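Local coordinates for protein putative nucleotide sugar epimerase/ dehydratase (Bordetella bronchiseptica, PDB 2Q1S) that binds NADH on a Rossmann fold and probably acts as a nucleotide-sugar epimerase or dehydratase in the making of the lipopolysaccharide O-antigen, at residues H196-F208 and C273-I285. Sequence-based numbering, arbitrary orientation.
Sequences HKQHQLPTVRARF and CAADGTPGGVYNI. With NAI (1,4-dihydronicotinamide adenine dinucleotide), chain B.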
loop_
_atom_site.group_PDB
_atom_site.type_symbol
_atom_site.label_atom_id
_atom_site.label_comp_id
_atom_site.label_asym_id
_atom_site.label_seq_id
_atom_site.Cartn_x
_atom_site.Cartn_y
_atom_site.Cartn_z
ATOM N N HIS A 196 10.037 -4.025 -10.798
ATOM C CA HIS A 196 10.600 -3.885 -12.140
ATOM C C HIS A 196 11.843 -2.937 -12.154
ATOM O O HIS A 196 12.893 -3.276 -12.702
ATOM C CB HIS A 196 9.551 -3.432 -13.168
ATOM C CG HIS A 196 10.163 -3.041 -14.476
ATOM N ND1 HIS A 196 10.385 -1.732 -14.845
ATOM C CD2 HIS A 196 10.681 -3.807 -15.475
ATOM C CE1 HIS A 196 10.972 -1.708 -16.032
ATOM N NE2 HIS A 196 11.158 -2.955 -16.436
ATOM N N LYS A 197 11.717 -1.780 -11.511
ATOM C CA LYS A 197 12.805 -0.757 -11.540
ATOM C C LYS A 197 13.999 -1.285 -10.731
ATOM O O LYS A 197 15.163 -1.166 -11.144
ATOM C CB LYS A 197 12.281 0.558 -10.931
ATOM C CG LYS A 197 13.232 1.723 -10.962
ATOM N N GLN A 198 13.712 -1.865 -9.565
ATOM C CA GLN A 198 14.795 -2.246 -8.656
ATOM C C GLN A 198 15.445 -3.596 -8.967
ATOM O O GLN A 198 16.675 -3.762 -8.833
ATOM C CB GLN A 198 14.276 -2.211 -7.214
ATOM C CG GLN A 198 15.385 -2.412 -6.158
ATOM C CD GLN A 198 16.346 -1.234 -6.029
ATOM O OE1 GLN A 198 17.438 -1.373 -5.457
ATOM N NE2 GLN A 198 15.937 -0.074 -6.522
ATOM N N HIS A 199 14.642 -4.545 -9.442
ATOM C CA HIS A 199 15.091 -5.932 -9.593
ATOM C C HIS A 199 14.812 -6.515 -10.978
ATOM O O HIS A 199 15.022 -7.717 -11.185
ATOM C CB HIS A 199 14.420 -6.804 -8.527
ATOM C CG HIS A 199 14.819 -6.461 -7.127
ATOM N ND1 HIS A 199 16.115 -6.580 -6.677
ATOM C CD2 HIS A 199 14.097 -5.991 -6.086
ATOM C CE1 HIS A 199 16.167 -6.208 -5.406
ATOM N NE2 HIS A 199 14.957 -5.855 -5.022
ATOM N N GLN A 200 14.357 -5.676 -11.907
ATOM C CA GLN A 200 14.116 -6.093 -13.298
ATOM C C GLN A 200 13.051 -7.184 -13.370
ATOM O O GLN A 200 12.979 -7.901 -14.356
ATOM C CB GLN A 200 15.438 -6.522 -13.996
ATOM C CG GLN A 200 16.380 -5.310 -14.190
ATOM C CD GLN A 200 17.051 -4.891 -12.877
ATOM O OE1 GLN A 200 17.598 -5.741 -12.141
ATOM N NE2 GLN A 200 16.980 -3.589 -12.558
ATOM N N LEU A 201 12.202 -7.274 -12.342
ATOM C CA LEU A 201 11.091 -8.242 -12.384
ATOM C C LEU A 201 10.183 -7.809 -13.552
ATOM O O LEU A 201 9.805 -6.638 -13.603
ATOM C CB LEU A 201 10.314 -8.256 -11.060
ATOM C CG LEU A 201 9.271 -9.379 -10.976
ATOM C CD1 LEU A 201 9.871 -10.791 -10.738
ATOM C CD2 LEU A 201 8.350 -9.046 -9.823
ATOM N N PRO A 202 9.914 -8.711 -14.534
ATOM C CA PRO A 202 9.269 -8.260 -15.784
ATOM C C PRO A 202 7.756 -8.123 -15.708
ATOM O O PRO A 202 7.002 -8.925 -16.302
ATOM C CB PRO A 202 9.703 -9.324 -16.798
ATOM C CG PRO A 202 9.855 -10.546 -16.011
ATOM C CD PRO A 202 10.363 -10.133 -14.640
ATOM N N THR A 203 7.339 -7.152 -14.911
ATOM C CA THR A 203 5.909 -7.024 -14.579
ATOM C C THR A 203 5.127 -6.289 -15.662
ATOM O O THR A 203 5.639 -5.358 -16.308
ATOM C CB THR A 203 5.715 -6.259 -13.273
ATOM O OG1 THR A 203 6.241 -4.929 -13.407
ATOM C CG2 THR A 203 6.372 -7.015 -12.112
ATOM N N VAL A 204 3.865 -6.733 -15.851
ATOM C CA VAL A 204 2.927 -5.995 -16.715
ATOM C C VAL A 204 1.619 -5.927 -15.917
ATOM O O VAL A 204 1.171 -6.947 -15.433
ATOM C CB VAL A 204 2.687 -6.736 -18.022
ATOM C CG1 VAL A 204 1.672 -5.960 -18.866
ATOM C CG2 VAL A 204 3.989 -6.879 -18.762
ATOM N N ARG A 205 1.076 -4.714 -15.758
ATOM C CA ARG A 205 -0.167 -4.518 -15.025
ATOM C C ARG A 205 -1.272 -4.518 -16.070
ATOM O O ARG A 205 -1.206 -3.766 -17.035
ATOM C CB ARG A 205 -0.110 -3.169 -14.291
ATOM C CG ARG A 205 0.966 -3.200 -13.161
ATOM C CD ARG A 205 1.359 -1.732 -12.836
ATOM N NE ARG A 205 2.260 -1.122 -13.787
ATOM C CZ ARG A 205 2.230 0.166 -14.136
ATOM N NH1 ARG A 205 1.262 0.928 -13.648
ATOM N NH2 ARG A 205 3.111 0.656 -14.982
ATOM N N ALA A 206 -2.282 -5.364 -15.841
ATOM C CA ALA A 206 -3.437 -5.452 -16.756
ATOM C C ALA A 206 -4.642 -4.915 -16.011
ATOM O O ALA A 206 -5.071 -5.522 -15.075
ATOM C CB ALA A 206 -3.676 -6.935 -17.172
ATOM N N ARG A 207 -5.156 -3.745 -16.418
ATOM C CA ARG A 207 -6.294 -3.110 -15.744
ATOM C C ARG A 207 -7.586 -3.508 -16.460
ATOM O O ARG A 207 -7.720 -3.323 -17.655
ATOM C CB ARG A 207 -6.147 -1.583 -15.842
ATOM C CG ARG A 207 -5.048 -1.034 -14.944
ATOM C CD ARG A 207 -4.942 0.487 -15.115
ATOM N NE ARG A 207 -3.848 0.996 -14.294
ATOM C CZ ARG A 207 -3.172 2.136 -14.561
ATOM N NH1 ARG A 207 -3.500 2.909 -15.594
ATOM N NH2 ARG A 207 -2.163 2.512 -13.758
ATOM N N PHE A 208 -8.512 -4.061 -15.701
ATOM C CA PHE A 208 -9.794 -4.351 -16.326
ATOM C C PHE A 208 -10.929 -4.126 -15.338
ATOM O O PHE A 208 -10.701 -3.786 -14.186
ATOM C CB PHE A 208 -9.783 -5.726 -17.026
ATOM C CG PHE A 208 -9.273 -6.866 -16.167
ATOM C CD1 PHE A 208 -10.129 -7.524 -15.343
ATOM C CD2 PHE A 208 -7.955 -7.321 -16.283
ATOM C CE1 PHE A 208 -9.717 -8.593 -14.555
ATOM C CE2 PHE A 208 -7.507 -8.412 -15.511
ATOM C CZ PHE A 208 -8.423 -9.068 -14.632
ATOM N N CYS A 273 -0.690 -9.678 -22.730
ATOM C CA CYS A 273 0.201 -8.959 -21.819
ATOM C C CYS A 273 1.437 -9.808 -21.529
ATOM O O CYS A 273 2.543 -9.290 -21.524
ATOM C CB CYS A 273 -0.528 -8.636 -20.511
ATOM S SG CYS A 273 -1.695 -7.234 -20.672
ATOM N N ALA A 274 1.232 -11.087 -21.203
ATOM C CA ALA A 274 2.339 -11.995 -20.902
ATOM C C ALA A 274 3.294 -12.105 -22.072
ATOM O O ALA A 274 4.508 -11.948 -21.940
ATOM C CB ALA A 274 1.843 -13.370 -20.549
ATOM N N ALA A 275 2.737 -12.409 -23.235
ATOM C CA ALA A 275 3.570 -12.645 -24.397
ATOM C C ALA A 275 4.331 -11.396 -24.852
ATOM O O ALA A 275 5.534 -11.456 -25.105
ATOM C CB ALA A 275 2.695 -13.206 -25.539
ATOM N N ASP A 276 3.619 -10.276 -24.924
ATOM C CA ASP A 276 4.118 -9.100 -25.637
ATOM C C ASP A 276 4.125 -7.785 -24.879
ATOM O O ASP A 276 4.601 -6.771 -25.403
ATOM C CB ASP A 276 3.334 -8.896 -26.933
ATOM C CG ASP A 276 3.569 -10.008 -27.956
ATOM O OD1 ASP A 276 4.702 -10.506 -28.093
ATOM O OD2 ASP A 276 2.601 -10.362 -28.626
ATOM N N GLY A 277 3.568 -7.783 -23.669
ATOM C CA GLY A 277 3.554 -6.529 -22.891
ATOM C C GLY A 277 4.949 -6.052 -22.483
ATOM O O GLY A 277 5.811 -6.857 -22.122
ATOM N N THR A 278 5.124 -4.737 -22.458
ATOM C CA THR A 278 6.408 -4.145 -22.079
ATOM C C THR A 278 6.639 -4.292 -20.564
ATOM O O THR A 278 5.772 -3.884 -19.765
ATOM C CB THR A 278 6.397 -2.672 -22.401
ATOM O OG1 THR A 278 6.185 -2.525 -23.802
ATOM C CG2 THR A 278 7.750 -2.022 -22.071
ATOM N N PRO A 279 7.785 -4.878 -20.149
ATOM C CA PRO A 279 8.108 -4.946 -18.717
ATOM C C PRO A 279 8.066 -3.545 -18.092
ATOM O O PRO A 279 8.587 -2.562 -18.651
ATOM C CB PRO A 279 9.532 -5.534 -18.711
ATOM C CG PRO A 279 9.548 -6.385 -19.956
ATOM C CD PRO A 279 8.847 -5.506 -20.966
ATOM N N GLY A 280 7.423 -3.487 -16.932
ATOM C CA GLY A 280 7.203 -2.229 -16.237
ATOM C C GLY A 280 5.945 -1.513 -16.678
ATOM O O GLY A 280 5.584 -0.499 -16.087
ATOM N N GLY A 281 5.273 -2.039 -17.710
ATOM C CA GLY A 281 4.173 -1.326 -18.314
ATOM C C GLY A 281 2.799 -1.684 -17.798
ATOM O O GLY A 281 2.638 -2.562 -16.950
ATOM N N VAL A 282 1.809 -0.978 -18.366
ATOM C CA VAL A 282 0.393 -1.148 -17.964
ATOM C C VAL A 282 -0.509 -1.044 -19.190
ATOM O O VAL A 282 -0.290 -0.184 -20.055
ATOM C CB VAL A 282 -0.056 -0.162 -16.836
ATOM C CG1 VAL A 282 0.225 1.322 -17.193
ATOM C CG2 VAL A 282 -1.492 -0.374 -16.464
ATOM N N TYR A 283 -1.526 -1.912 -19.225
ATOM C CA TYR A 283 -2.469 -1.954 -20.347
ATOM C C TYR A 283 -3.874 -2.091 -19.822
ATOM O O TYR A 283 -4.145 -2.919 -18.985
ATOM C CB TYR A 283 -2.204 -3.150 -21.267
ATOM C CG TYR A 283 -0.841 -3.142 -21.899
ATOM C CD1 TYR A 283 0.261 -3.699 -21.209
ATOM C CD2 TYR A 283 -0.622 -2.562 -23.148
ATOM C CE1 TYR A 283 1.543 -3.662 -21.769
ATOM C CE2 TYR A 283 0.654 -2.555 -23.705
ATOM C CZ TYR A 283 1.721 -3.087 -23.014
ATOM O OH TYR A 283 2.979 -3.071 -23.598
ATOM N N ASN A 284 -4.770 -1.261 -20.331
ATOM C CA ASN A 284 -6.209 -1.498 -20.139
ATOM C C ASN A 284 -6.660 -2.674 -21.012
ATOM O O ASN A 284 -6.377 -2.696 -22.223
ATOM C CB ASN A 284 -7.047 -0.279 -20.535
ATOM C CG ASN A 284 -6.747 0.951 -19.699
ATOM O OD1 ASN A 284 -6.371 0.855 -18.555
ATOM N ND2 ASN A 284 -6.945 2.121 -20.289
ATOM N N ILE A 285 -7.345 -3.638 -20.392
ATOM C CA ILE A 285 -7.996 -4.750 -21.102
ATOM C C ILE A 285 -9.521 -4.473 -20.959
ATOM O O ILE A 285 -10.118 -4.647 -19.891
ATOM C CB ILE A 285 -7.571 -6.130 -20.461
ATOM C CG1 ILE A 285 -6.038 -6.304 -20.577
ATOM C CG2 ILE A 285 -8.316 -7.309 -21.125
ATOM C CD1 ILE A 285 -5.445 -6.111 -21.964
HETATM P PA NAI B . -12.062 -14.502 -7.727
HETATM O O1A NAI B . -12.359 -14.192 -6.304
HETATM O O2A NAI B . -12.929 -15.551 -8.461
HETATM O O5B NAI B . -10.577 -14.869 -7.938
HETATM C C5B NAI B . -9.526 -14.608 -7.002
HETATM C C4B NAI B . -8.855 -15.900 -6.569
HETATM O O4B NAI B . -7.850 -15.592 -5.610
HETATM C C3B NAI B . -9.867 -16.860 -5.889
HETATM O O3B NAI B . -9.787 -18.160 -6.498
HETATM C C2B NAI B . -9.349 -16.939 -4.460
HETATM O O2B NAI B . -9.547 -18.198 -3.745
HETATM C C1B NAI B . -7.854 -16.672 -4.651
HETATM N N9A NAI B . -7.148 -16.263 -3.449
HETATM C C8A NAI B . -7.601 -15.427 -2.466
HETATM N N7A NAI B . -6.639 -15.265 -1.555
HETATM C C5A NAI B . -5.535 -15.975 -1.923
HETATM C C6A NAI B . -4.187 -16.234 -1.401
HETATM N N6A NAI B . -3.734 -15.707 -0.258
HETATM N N1A NAI B . -3.335 -17.047 -2.102
HETATM C C2A NAI B . -3.779 -17.600 -3.264
HETATM N N3A NAI B . -4.983 -17.422 -3.832
HETATM C C4A NAI B . -5.911 -16.611 -3.211
HETATM O O3 NAI B . -12.243 -13.094 -8.463
HETATM P PN NAI B . -11.932 -12.688 -10.006
HETATM O O1N NAI B . -12.981 -11.818 -10.489
HETATM O O2N NAI B . -11.514 -13.960 -10.698
HETATM O O5D NAI B . -10.550 -11.828 -9.813
HETATM C C5D NAI B . -9.319 -12.204 -10.452
HETATM C C4D NAI B . -8.413 -10.971 -10.448
HETATM O O4D NAI B . -8.988 -9.983 -11.269
HETATM C C3D NAI B . -8.323 -10.305 -9.075
HETATM O O3D NAI B . -6.960 -9.902 -8.886
HETATM C C2D NAI B . -9.254 -9.135 -9.171
HETATM O O2D NAI B . -8.872 -8.074 -8.255
HETATM C C1D NAI B . -9.078 -8.707 -10.602
HETATM N N1N NAI B . -10.188 -7.960 -11.132
HETATM C C2N NAI B . -11.392 -8.543 -11.441
HETATM C C3N NAI B . -12.436 -7.795 -11.978
HETATM C C7N NAI B . -13.786 -8.421 -12.312
HETATM O O7N NAI B . -14.648 -7.709 -12.799
HETATM N N7N NAI B . -13.928 -9.750 -12.072
HETATM C C4N NAI B . -12.246 -6.417 -12.271
HETATM C C5N NAI B . -10.972 -5.854 -11.973
HETATM C C6N NAI B . -9.963 -6.656 -11.442
HETATM O O HOH W 1 4.267 -3.113 -14.551
HETATM O O HOH W 2 -6.009 3.137 -17.008
#
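Arg205 and Val282 pair on neighbouring parallel strands, 203-208 and 281-284, of the Rossmann sheet. Backbone bonds alternate along the pair: Arg205 N gives to Gly281 O (2.9 Å), Arg205 O takes Tyr283 N, and Arg207 N and O continue with Tyr283 O and Ile285 N.

Along Arg205, CB meets Val282 CG2 at 3.8 Å and CG passes Gly281 O. Arg205 NE donates a hydrogen bond to a water that in turn donates to Thr203 OG1 and Gly281 O. The bend at chi3 (-78°) folds the Arg205 guanidinium flat over Val282, whose CB lies 3.5 Å above its centre. Arg205 NH2 donates a hydrogen bond to Gly280 O at 2.9 Å, in the guanidinium plane, while NH1 turns to Glu189 and Asp170. A branched valine suits this place: Val282 CG2 also sits over one face of the Arg207 guanidinium, 3.5 Å from Arg207 NE.

Gly280, third in a type II turn, has a positive phi that suits glycine, and its CA packs on the His196 ring face. On the other side of the sheet, Val204 CG1 touches the Tyr283 ring edge and Cys273 CB.

At the strand end Phe208 CE1 lies 3.5 Å from NAI N1N. Both arginines lay a guanidinium face on Val282 and reach Glu189 and Asp170, so their charges are probably largely balanced.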